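Local coordinates for catechol 2,3-dioxygenase (Pseudomonas sp. KL28, PDB 3HPY), which probably catalyses extradiol cleavage of catechols with O2 at a non-haem iron centre, giving 2-hydroxymuconic semialdehyde-type products, and works as a homotetramer, at residues C[94-97]-C[98-102]; C[137-141]-C[142-146]; C[166-169]-C[170-174]. One frame throughout, in Å; residues are numbered along the deposited sequence.

Contact 1 (C[94-97]-C[98-102]); sequences TRIP and AGEML
The carbonyl O of Pro97 is gripped twice: Glu100 N donates to Pro97 O at 3.3 Å with a straight N-H (161°), and a water donates to the same oxygen. The first of these bonds closes a type II beta turn, Pro97 to Glu100, directly after edge strand 93-96 of the N-terminal VOC module. Glu100 N lies above the carbonyl plane of Pro97, well off the lone-pair directions. The water accepts from Met101 N at 3.2 Å and so carries the bonding one residue beyond the turn. Gly99 holds the third position with positive phi (104°), as is usual for glycine in a type II turn. Beside the turn, the Glu100 chain passes Ile96 at an oblique angle; with CG turned anti to the backbone N (chi1 -159°), both CB and CG of Glu100 lie against Ile96 CG2, and the chain then bends at chi2, carrying the carboxylate away from the strand. That carboxylate forms a salt bridge with Arg107 of strand 107-111 and accepts from Gln40. Ile96, buried, pairs through its backbone with Arg107 in the same sheet. The apolar touch across the turn is made by the gamma-methyl branch, Ile96 CG2 to Glu100 CB at 3.6 Å.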
ATOM      1  N   THR C  94     -43.427   1.588  14.308  1.00 40.55           N
ATOM      2  CA  THR C  94     -43.441   2.322  15.564  1.00 42.76           C
ATOM      3  C   THR C  94     -42.708   3.638  15.341  1.00 43.57           C
ATOM      4  O   THR C  94     -41.582   3.649  14.846  1.00 43.28           O
ATOM      5  CB  THR C  94     -42.706   1.545  16.666  1.00 43.38           C
ATOM      6  OG1 THR C  94     -43.176   0.191  16.690  1.00 46.09           O
ATOM      7  CG2 THR C  94     -42.949   2.190  18.022  1.00 44.51           C
ATOM      8  N   ARG C  95     -43.336   4.751  15.698  1.00 43.79           N
ATOM      9  CA  ARG C  95     -42.684   6.037  15.508  1.00 44.34           C
ATOM     10  C   ARG C  95     -42.032   6.532  16.798  1.00 43.63           C
ATOM     11  O   ARG C  95     -42.710   7.054  17.682  1.00 44.10           O
ATOM     12  CB  ARG C  95     -43.699   7.058  14.992  1.00 46.17           C
ATOM     13  CG  ARG C  95     -43.183   8.485  14.945  1.00 48.78           C
ATOM     14  CD  ARG C  95     -42.178   8.720  13.822  1.00 49.85           C
ATOM     15  NE  ARG C  95     -42.819   9.152  12.581  1.00 50.01           N
ATOM     16  CZ  ARG C  95     -43.378   8.336  11.695  1.00 49.99           C
ATOM     17  NH1 ARG C  95     -43.382   7.024  11.901  1.00 50.12           N
ATOM     18  NH2 ARG C  95     -43.938   8.839  10.602  1.00 49.48           N
ATOM     19  N   ILE C  96     -40.719   6.347  16.914  1.00 42.55           N
ATOM     20  CA  ILE C  96     -39.983   6.805  18.091  1.00 40.62           C
ATOM     21  C   ILE C  96     -39.845   8.322  17.996  1.00 41.00           C
ATOM     22  O   ILE C  96     -39.352   8.848  16.993  1.00 41.20           O
ATOM     23  CB  ILE C  96     -38.558   6.201  18.171  1.00 40.82           C
ATOM     24  CG1 ILE C  96     -38.620   4.693  18.428  1.00 41.70           C
ATOM     25  CG2 ILE C  96     -37.777   6.857  19.302  1.00 37.79           C
ATOM     26  CD1 ILE C  96     -39.085   3.867  17.248  1.00 43.42           C
ATOM     27  N   PRO C  97     -40.268   9.047  19.043  1.00 40.07           N
ATOM     28  CA  PRO C  97     -40.189  10.511  19.058  1.00 39.72           C
ATOM     29  C   PRO C  97     -38.787  11.113  18.990  1.00 39.32           C
ATOM     30  O   PRO C  97     -37.806  10.514  19.436  1.00 38.80           O
ATOM     31  CB  PRO C  97     -40.921  10.880  20.350  1.00 39.87           C
ATOM     32  CG  PRO C  97     -40.659   9.689  21.234  1.00 39.22           C
ATOM     33  CD  PRO C  97     -40.858   8.538  20.296  1.00 39.09           C
ATOM     34  N   ALA C  98     -38.711  12.316  18.432  1.00 38.84           N
ATOM     35  CA  ALA C  98     -37.448  13.021  18.300  1.00 38.58           C
ATOM     36  C   ALA C  98     -36.919  13.386  19.674  1.00 39.29           C
ATOM     37  O   ALA C  98     -37.662  13.865  20.532  1.00 39.24           O
ATOM     38  CB  ALA C  98     -37.637  14.276  17.465  1.00 38.09           C
ATOM     39  N   GLY C  99     -35.628  13.159  19.876  1.00 38.46           N
ATOM     40  CA  GLY C  99     -35.024  13.465  21.152  1.00 39.00           C
ATOM     41  C   GLY C  99     -34.773  12.220  21.981  1.00 38.71           C
ATOM     42  O   GLY C  99     -33.908  12.233  22.850  1.00 38.93           O
ATOM     43  N   GLU C 100     -35.517  11.143  21.722  1.00 39.40           N
ATOM     44  CA  GLU C 100     -35.339   9.909  22.488  1.00 39.09           C
ATOM     45  C   GLU C 100     -33.857   9.554  22.450  1.00 39.81           C
ATOM     46  O   GLU C 100     -33.291   9.096  23.445  1.00 40.17           O
ATOM     47  CB  GLU C 100     -36.190   8.779  21.896  1.00 39.17           C
ATOM     48  CG  GLU C 100     -36.471   7.647  22.869  1.00 39.49           C
ATOM     49  CD  GLU C 100     -35.276   6.747  23.075  1.00 41.03           C
ATOM     50  OE1 GLU C 100     -35.282   5.944  24.031  1.00 40.68           O
ATOM     51  OE2 GLU C 100     -34.328   6.837  22.269  1.00 43.11           O
ATOM     52  N   MET C 101     -33.247   9.782  21.287  1.00 39.75           N
ATOM     53  CA  MET C 101     -31.822   9.557  21.064  1.00 38.92           C
ATOM     54  C   MET C 101     -31.193  10.948  20.970  1.00 39.05           C
ATOM     55  O   MET C 101     -31.764  11.854  20.360  1.00 38.65           O
ATOM     56  CB  MET C 101     -31.580   8.796  19.751  1.00 38.29           C
ATOM     57  CG  MET C 101     -31.149   7.346  19.924  1.00 38.74           C
ATOM     58  SD  MET C 101     -30.708   6.498  18.356  1.00 41.12           S
ATOM     59  CE  MET C 101     -29.074   7.150  18.054  1.00 41.16           C
ATOM     60  N   LEU C 102     -30.025  11.114  21.582  1.00 39.33           N
ATOM     61  CA  LEU C 102     -29.325  12.394  21.567  1.00 38.87           C
ATOM     62  C   LEU C 102     -29.135  12.938  20.152  1.00 38.79           C
ATOM     63  O   LEU C 102     -28.792  12.199  19.223  1.00 39.03           O
ATOM     64  CB  LEU C 102     -27.959  12.245  22.236  1.00 40.28           C
ATOM     65  CG  LEU C 102     -27.685  13.033  23.511  1.00 38.91           C
ATOM     66  CD1 LEU C 102     -26.343  12.607  24.074  1.00 39.72           C
ATOM     67  CD2 LEU C 102     -27.697  14.516  23.215  1.00 39.31           C
TER
HETATM   68  O   HOH W   1     -34.824   9.912  18.554  1.00 27.27           O

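Contact 2 (C[137-141]-C[142-146]); sequences APWNA and QREHG
Trp139 and Asn140 enter this bend almost fully extended, and the chain then winds into consecutive tight turns, with Arg143 N donating to Asn140 O at 2.9 Å and Glu144 N to Ala141 O at 2.9 Å. His145 N adds a bond to Gln142 O at 3.1 Å, giving three successive i to i+3 bonds. The winding brings Arg143 back over Trp139 in a stacked cation-pi pair. The guanidinium lies flat on one indole face, planes 8° apart, with Arg143 CZ only 3.3 Å from the centroid of the Trp139 five-membered ring. Arg143 NH2 sits over the junction toward the six-membered ring, 3.1 Å from Trp139 CE2, while NH1 covers the CD1-NE1 side. The Arg143 chain is extended as far as CD and bends at chi3 (72°), which lays the planar group along the ring. Glu144 reaches the far end of the indole, its OE2 3.4 Å from Trp139 CZ3, with the carboxylate nearly perpendicular to the ring. Two of the polar atoms find partners on a second subunit: Glu144 OE1 forms a salt bridge with Arg229 of that subunit, and Trp139 NE1 donates to its Asp232. This linker between strands 117-121 and 151-159 therefore packs on helix 224-236 of the second subunit, while Trp48 of its own chain touches Trp139, Asn140, Gln142 and Arg143.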
ATOM      1  N   ALA C 137      -7.907  19.884   5.257  1.00 34.12           N
ATOM      2  CA  ALA C 137      -6.765  19.002   5.041  1.00 34.84           C
ATOM      3  C   ALA C 137      -7.323  17.619   4.703  1.00 35.33           C
ATOM      4  O   ALA C 137      -8.517  17.360   4.889  1.00 34.32           O
ATOM      5  CB  ALA C 137      -5.917  18.930   6.294  1.00 34.38           C
ATOM      6  N   PRO C 138      -6.475  16.718   4.180  1.00 35.89           N
ATOM      7  CA  PRO C 138      -6.920  15.362   3.827  1.00 35.23           C
ATOM      8  C   PRO C 138      -7.311  14.541   5.063  1.00 34.19           C
ATOM      9  O   PRO C 138      -8.137  13.630   4.987  1.00 33.94           O
ATOM     10  CB  PRO C 138      -5.705  14.784   3.098  1.00 33.94           C
ATOM     11  CG  PRO C 138      -4.562  15.470   3.777  1.00 35.31           C
ATOM     12  CD  PRO C 138      -5.049  16.901   3.850  1.00 35.74           C
ATOM     13  N   TRP C 139      -6.708  14.878   6.200  1.00 34.01           N
ATOM     14  CA  TRP C 139      -6.977  14.193   7.465  1.00 33.74           C
ATOM     15  C   TRP C 139      -6.320  14.947   8.623  1.00 34.14           C
ATOM     16  O   TRP C 139      -5.742  16.021   8.435  1.00 35.79           O
ATOM     17  CB  TRP C 139      -6.437  12.758   7.432  1.00 33.29           C
ATOM     18  CG  TRP C 139      -5.002  12.666   6.965  1.00 34.17           C
ATOM     19  CD1 TRP C 139      -4.569  12.557   5.675  1.00 32.97           C
ATOM     20  CD2 TRP C 139      -3.816  12.734   7.781  1.00 34.37           C
ATOM     21  NE1 TRP C 139      -3.195  12.554   5.635  1.00 34.08           N
ATOM     22  CE2 TRP C 139      -2.707  12.661   6.911  1.00 33.64           C
ATOM     23  CE3 TRP C 139      -3.586  12.849   9.159  1.00 34.56           C
ATOM     24  CZ2 TRP C 139      -1.386  12.698   7.372  1.00 33.92           C
ATOM     25  CZ3 TRP C 139      -2.263  12.886   9.619  1.00 34.70           C
ATOM     26  CH2 TRP C 139      -1.185  12.811   8.727  1.00 34.39           C
ATOM     27  N   ASN C 140      -6.403  14.378   9.822  1.00 32.72           N
ATOM     28  CA  ASN C 140      -5.811  14.998  11.002  1.00 30.72           C
ATOM     29  C   ASN C 140      -5.438  13.909  12.004  1.00 29.82           C
ATOM     30  O   ASN C 140      -5.542  12.719  11.698  1.00 30.77           O
ATOM     31  CB  ASN C 140      -6.818  15.965  11.629  1.00 32.32           C
ATOM     32  CG  ASN C 140      -7.992  15.250  12.256  1.00 30.03           C
ATOM     33  OD1 ASN C 140      -8.398  14.189  11.795  1.00 33.24           O
ATOM     34  ND2 ASN C 140      -8.549  15.832  13.310  1.00 34.67           N
ATOM     35  N   ALA C 141      -5.012  14.317  13.196  1.00 28.54           N
ATOM     36  CA  ALA C 141      -4.611  13.378  14.238  1.00 26.24           C
ATOM     37  C   ALA C 141      -5.669  12.322  14.530  1.00 25.94           C
ATOM     38  O   ALA C 141      -5.345  11.216  14.947  1.00 24.22           O
ATOM     39  CB  ALA C 141      -4.273  14.137  15.512  1.00 27.34           C
ATOM     40  N   GLN C 142      -6.933  12.664  14.314  1.00 24.93           N
ATOM     41  CA  GLN C 142      -8.014  11.722  14.560  1.00 27.81           C
ATOM     42  C   GLN C 142      -7.779  10.413  13.803  1.00 27.24           C
ATOM     43  O   GLN C 142      -8.076   9.338  14.321  1.00 26.61           O
ATOM     44  CB  GLN C 142      -9.362  12.328  14.141  1.00 29.40           C
ATOM     45  CG  GLN C 142      -9.796  13.547  14.974  1.00 33.05           C
ATOM     46  CD  GLN C 142     -11.093  14.181  14.473  1.00 34.62           C
ATOM     47  OE1 GLN C 142     -11.138  14.751  13.383  1.00 34.53           O
ATOM     48  NE2 GLN C 142     -12.156  14.075  15.271  1.00 36.76           N
ATOM     49  N   ARG C 143      -7.231  10.518  12.595  1.00 26.99           N
ATOM     50  CA  ARG C 143      -6.966   9.361  11.736  1.00 30.15           C
ATOM     51  C   ARG C 143      -5.953   8.391  12.329  1.00 30.54           C
ATOM     52  O   ARG C 143      -5.871   7.231  11.924  1.00 29.73           O
ATOM     53  CB  ARG C 143      -6.458   9.827  10.366  1.00 31.61           C
ATOM     54  CG  ARG C 143      -6.395   8.718   9.324  1.00 37.27           C
ATOM     55  CD  ARG C 143      -5.767   9.170   8.001  1.00 40.17           C
ATOM     56  NE  ARG C 143      -4.323   9.384   8.103  1.00 41.56           N
ATOM     57  CZ  ARG C 143      -3.499   9.405   7.058  1.00 41.85           C
ATOM     58  NH1 ARG C 143      -3.975   9.228   5.834  1.00 39.87           N
ATOM     59  NH2 ARG C 143      -2.197   9.591   7.236  1.00 41.63           N
ATOM     60  N   GLU C 144      -5.179   8.862  13.293  1.00 30.59           N
ATOM     61  CA  GLU C 144      -4.158   8.022  13.890  1.00 32.21           C
ATOM     62  C   GLU C 144      -4.493   7.585  15.303  1.00 31.25           C
ATOM     63  O   GLU C 144      -3.686   6.935  15.964  1.00 30.09           O
ATOM     64  CB  GLU C 144      -2.824   8.766  13.870  1.00 34.47           C
ATOM     65  CG  GLU C 144      -2.477   9.291  12.490  1.00 37.85           C
ATOM     66  CD  GLU C 144      -1.168  10.047  12.457  1.00 38.70           C
ATOM     67  OE1 GLU C 144      -0.105   9.400  12.501  1.00 38.85           O
ATOM     68  OE2 GLU C 144      -1.201  11.292  12.394  1.00 41.78           O
ATOM     69  N   HIS C 145      -5.684   7.945  15.768  1.00 30.03           N
ATOM     70  CA  HIS C 145      -6.104   7.575  17.112  1.00 27.90           C
ATOM     71  C   HIS C 145      -6.731   6.197  17.040  1.00 26.75           C
ATOM     72  O   HIS C 145      -7.879   6.044  16.612  1.00 26.15           O
ATOM     73  CB  HIS C 145      -7.116   8.587  17.647  1.00 29.18           C
ATOM     74  CG  HIS C 145      -7.570   8.305  19.045  1.00 29.44           C
ATOM     75  ND1 HIS C 145      -6.746   8.452  20.138  1.00 29.98           N
ATOM     76  CD2 HIS C 145      -8.771   7.912  19.528  1.00 30.11           C
ATOM     77  CE1 HIS C 145      -7.420   8.168  21.237  1.00 30.15           C
ATOM     78  NE2 HIS C 145      -8.652   7.837  20.894  1.00 31.98           N
ATOM     79  N   GLY C 146      -5.975   5.190  17.460  1.00 25.62           N
ATOM     80  CA  GLY C 146      -6.481   3.834  17.387  1.00 24.86           C
ATOM     81  C   GLY C 146      -6.664   3.485  15.923  1.00 24.39           C
ATOM     82  O   GLY C 146      -6.093   4.140  15.055  1.00 23.20           O
TER

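Contact 3 (C[166-169]-C[170-174]); sequences QKIF and TEVLG
The last turns of helix 162-171 run through Gln166-Phe169 into Thr170 and Glu171, with i to i+4 bonds such as Thr170 N to Gln166 O (2.7 Å), which is nearly collinear with the carbonyl. Glu171 N follows to Lys167 O at 2.6 Å, and Gly174 leaves the helical conformation with positive phi (71°). At this C-terminal end Ile168 O accepts two backbone bonds: Leu173 N reaches it at 3.0 Å in the carbonyl plane, while Val172 N comes from above that plane at 2.9 Å. Thr170 OG1 adds a weak bond to Gln166 O. Among the side chains, Ile168 and Leu173 lie alongside each other and point the same way, Ile168 CG2 meeting Leu173 CD2 at a tight 3.4 Å, though the very short approach of Leu173 CD2 to Ile168 O makes the placing of this branch doubtful. The buried Phe169 ring meets Phe175 edge-to-face and packs on Phe205 and Leu194, whereas Ile168 and Val172 touch Tyr89 of helix 76-89. Ile168 O thus takes both an i to i+4 and an i to i+5 N-H: one carbonyl serves two amides where the helical pattern stops, the longer-range bond being a pi-type widening of the last turn.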
ATOM      1  N   GLN C 166     -35.394  -9.993   2.106  1.00 34.23           N
ATOM      2  CA  GLN C 166     -34.960  -9.461   0.830  1.00 33.23           C
ATOM      3  C   GLN C 166     -36.095  -8.674   0.163  1.00 33.29           C
ATOM      4  O   GLN C 166     -35.900  -7.525  -0.248  1.00 30.51           O
ATOM      5  CB  GLN C 166     -34.480 -10.599  -0.078  1.00 32.98           C
ATOM      6  CG  GLN C 166     -34.238 -10.181  -1.523  1.00 35.85           C
ATOM      7  CD  GLN C 166     -33.447 -11.201  -2.323  1.00 38.35           C
ATOM      8  OE1 GLN C 166     -33.530 -12.409  -2.081  1.00 41.68           O
ATOM      9  NE2 GLN C 166     -32.685 -10.718  -3.301  1.00 39.02           N
ATOM     10  N   LYS C 167     -37.275  -9.285   0.078  1.00 33.32           N
ATOM     11  CA  LYS C 167     -38.433  -8.649  -0.544  1.00 32.50           C
ATOM     12  C   LYS C 167     -38.691  -7.258   0.013  1.00 32.03           C
ATOM     13  O   LYS C 167     -38.901  -6.309  -0.740  1.00 32.27           O
ATOM     14  CB  LYS C 167     -39.695  -9.501  -0.347  1.00 35.85           C
ATOM     15  CG  LYS C 167     -39.648 -10.876  -0.988  1.00 38.89           C
ATOM     16  CD  LYS C 167     -41.014 -11.592  -0.927  1.00 41.30           C
ATOM     17  CE  LYS C 167     -41.330 -12.200   0.453  1.00 43.33           C
ATOM     18  NZ  LYS C 167     -41.701 -11.200   1.507  1.00 44.93           N
ATOM     19  N   ILE C 168     -38.685  -7.135   1.334  1.00 30.77           N
ATOM     20  CA  ILE C 168     -38.935  -5.842   1.956  1.00 30.86           C
ATOM     21  C   ILE C 168     -37.853  -4.849   1.556  1.00 31.68           C
ATOM     22  O   ILE C 168     -38.145  -3.691   1.234  1.00 30.99           O
ATOM     23  CB  ILE C 168     -38.957  -5.955   3.483  1.00 29.21           C
ATOM     24  CG1 ILE C 168     -40.026  -6.958   3.912  1.00 31.12           C
ATOM     25  CG2 ILE C 168     -39.231  -4.594   4.102  1.00 31.37           C
ATOM     26  CD1 ILE C 168     -39.950  -7.331   5.364  1.00 29.98           C
ATOM     27  N   PHE C 169     -36.601  -5.295   1.584  1.00 30.87           N
ATOM     28  CA  PHE C 169     -35.510  -4.412   1.205  1.00 30.55           C
ATOM     29  C   PHE C 169     -35.523  -4.006  -0.260  1.00 31.43           C
ATOM     30  O   PHE C 169     -35.354  -2.824  -0.566  1.00 31.83           O
ATOM     31  CB  PHE C 169     -34.152  -5.030   1.559  1.00 31.00           C
ATOM     32  CG  PHE C 169     -33.735  -4.771   2.973  1.00 31.58           C
ATOM     33  CD1 PHE C 169     -34.174  -5.592   4.007  1.00 30.79           C
ATOM     34  CD2 PHE C 169     -32.968  -3.653   3.284  1.00 30.74           C
ATOM     35  CE1 PHE C 169     -33.858  -5.299   5.335  1.00 32.14           C
ATOM     36  CE2 PHE C 169     -32.644  -3.348   4.609  1.00 32.43           C
ATOM     37  CZ  PHE C 169     -33.090  -4.170   5.637  1.00 31.65           C
ATOM     38  N   THR C 170     -35.723  -4.966  -1.163  1.00 30.73           N
ATOM     39  CA  THR C 170     -35.714  -4.662  -2.592  1.00 32.84           C
ATOM     40  C   THR C 170     -37.039  -4.162  -3.163  1.00 34.23           C
ATOM     41  O   THR C 170     -37.049  -3.456  -4.174  1.00 35.20           O
ATOM     42  CB  THR C 170     -35.246  -5.881  -3.457  1.00 32.37           C
ATOM     43  OG1 THR C 170     -36.262  -6.896  -3.467  1.00 34.44           O
ATOM     44  CG2 THR C 170     -33.948  -6.459  -2.912  1.00 32.18           C
ATOM     45  N   GLU C 171     -38.156  -4.511  -2.538  1.00 33.75           N
ATOM     46  CA  GLU C 171     -39.437  -4.052  -3.053  1.00 34.41           C
ATOM     47  C   GLU C 171     -39.997  -2.862  -2.283  1.00 33.89           C
ATOM     48  O   GLU C 171     -40.880  -2.168  -2.778  1.00 34.65           O
ATOM     49  CB  GLU C 171     -40.445  -5.197  -3.068  1.00 34.81           C
ATOM     50  CG  GLU C 171     -40.008  -6.357  -3.939  1.00 35.88           C
ATOM     51  CD  GLU C 171     -41.133  -7.325  -4.257  1.00 37.99           C
ATOM     52  OE1 GLU C 171     -41.895  -7.696  -3.335  1.00 40.61           O
ATOM     53  OE2 GLU C 171     -41.247  -7.724  -5.434  1.00 39.15           O
ATOM     54  N   VAL C 172     -39.465  -2.605  -1.091  1.00 33.27           N
ATOM     55  CA  VAL C 172     -39.951  -1.492  -0.286  1.00 32.74           C
ATOM     56  C   VAL C 172     -38.910  -0.412   0.045  1.00 32.65           C
ATOM     57  O   VAL C 172     -39.190   0.778  -0.099  1.00 32.50           O
ATOM     58  CB  VAL C 172     -40.561  -2.005   1.036  1.00 32.35           C
ATOM     59  CG1 VAL C 172     -41.214  -0.858   1.790  1.00 33.61           C
ATOM     60  CG2 VAL C 172     -41.575  -3.094   0.747  1.00 33.19           C
ATOM     61  N   LEU C 173     -37.723  -0.823   0.485  1.00 32.81           N
ATOM     62  CA  LEU C 173     -36.664   0.118   0.857  1.00 32.07           C
ATOM     63  C   LEU C 173     -35.746   0.591  -0.272  1.00 30.70           C
ATOM     64  O   LEU C 173     -34.777   1.317  -0.030  1.00 29.05           O
ATOM     65  CB  LEU C 173     -35.792  -0.472   1.974  1.00 34.20           C
ATOM     66  CG  LEU C 173     -36.411  -0.634   3.370  1.00 37.50           C
ATOM     67  CD1 LEU C 173     -37.226   0.608   3.707  1.00 37.55           C
ATOM     68  CD2 LEU C 173     -37.290  -1.855   3.421  1.00 38.50           C
ATOM     69  N   GLY C 174     -36.036   0.171  -1.495  1.00 29.40           N
ATOM     70  CA  GLY C 174     -35.221   0.587  -2.620  1.00 29.09           C
ATOM     71  C   GLY C 174     -33.832  -0.028  -2.660  1.00 29.65           C
ATOM     72  O   GLY C 174     -32.899   0.573  -3.194  1.00 27.95           O
TER

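In the fold
From the N terminus the three contacts come in series, each local in sequence: a beta turn, a run of tight turns and a helix end. None encloses or crosses another. Contact 1 turns the chain out of edge strand 93-96 toward strand 107-111 in the N-terminal VOC module. Contact 2 lies in the linker between strands 117-121 and 151-159, at an interface with other subunits of the tetramer. Contact 3 ends helix 162-171 in the second, glyoxalase-type module, which carries the iron site, and its helix leans on helix 76-89 of the first. Contacts 2 and 3 lie on opposite sides of the chain's centre, their centres about 37 Å apart; those of contacts 1 and 3 are about 24 Å apart.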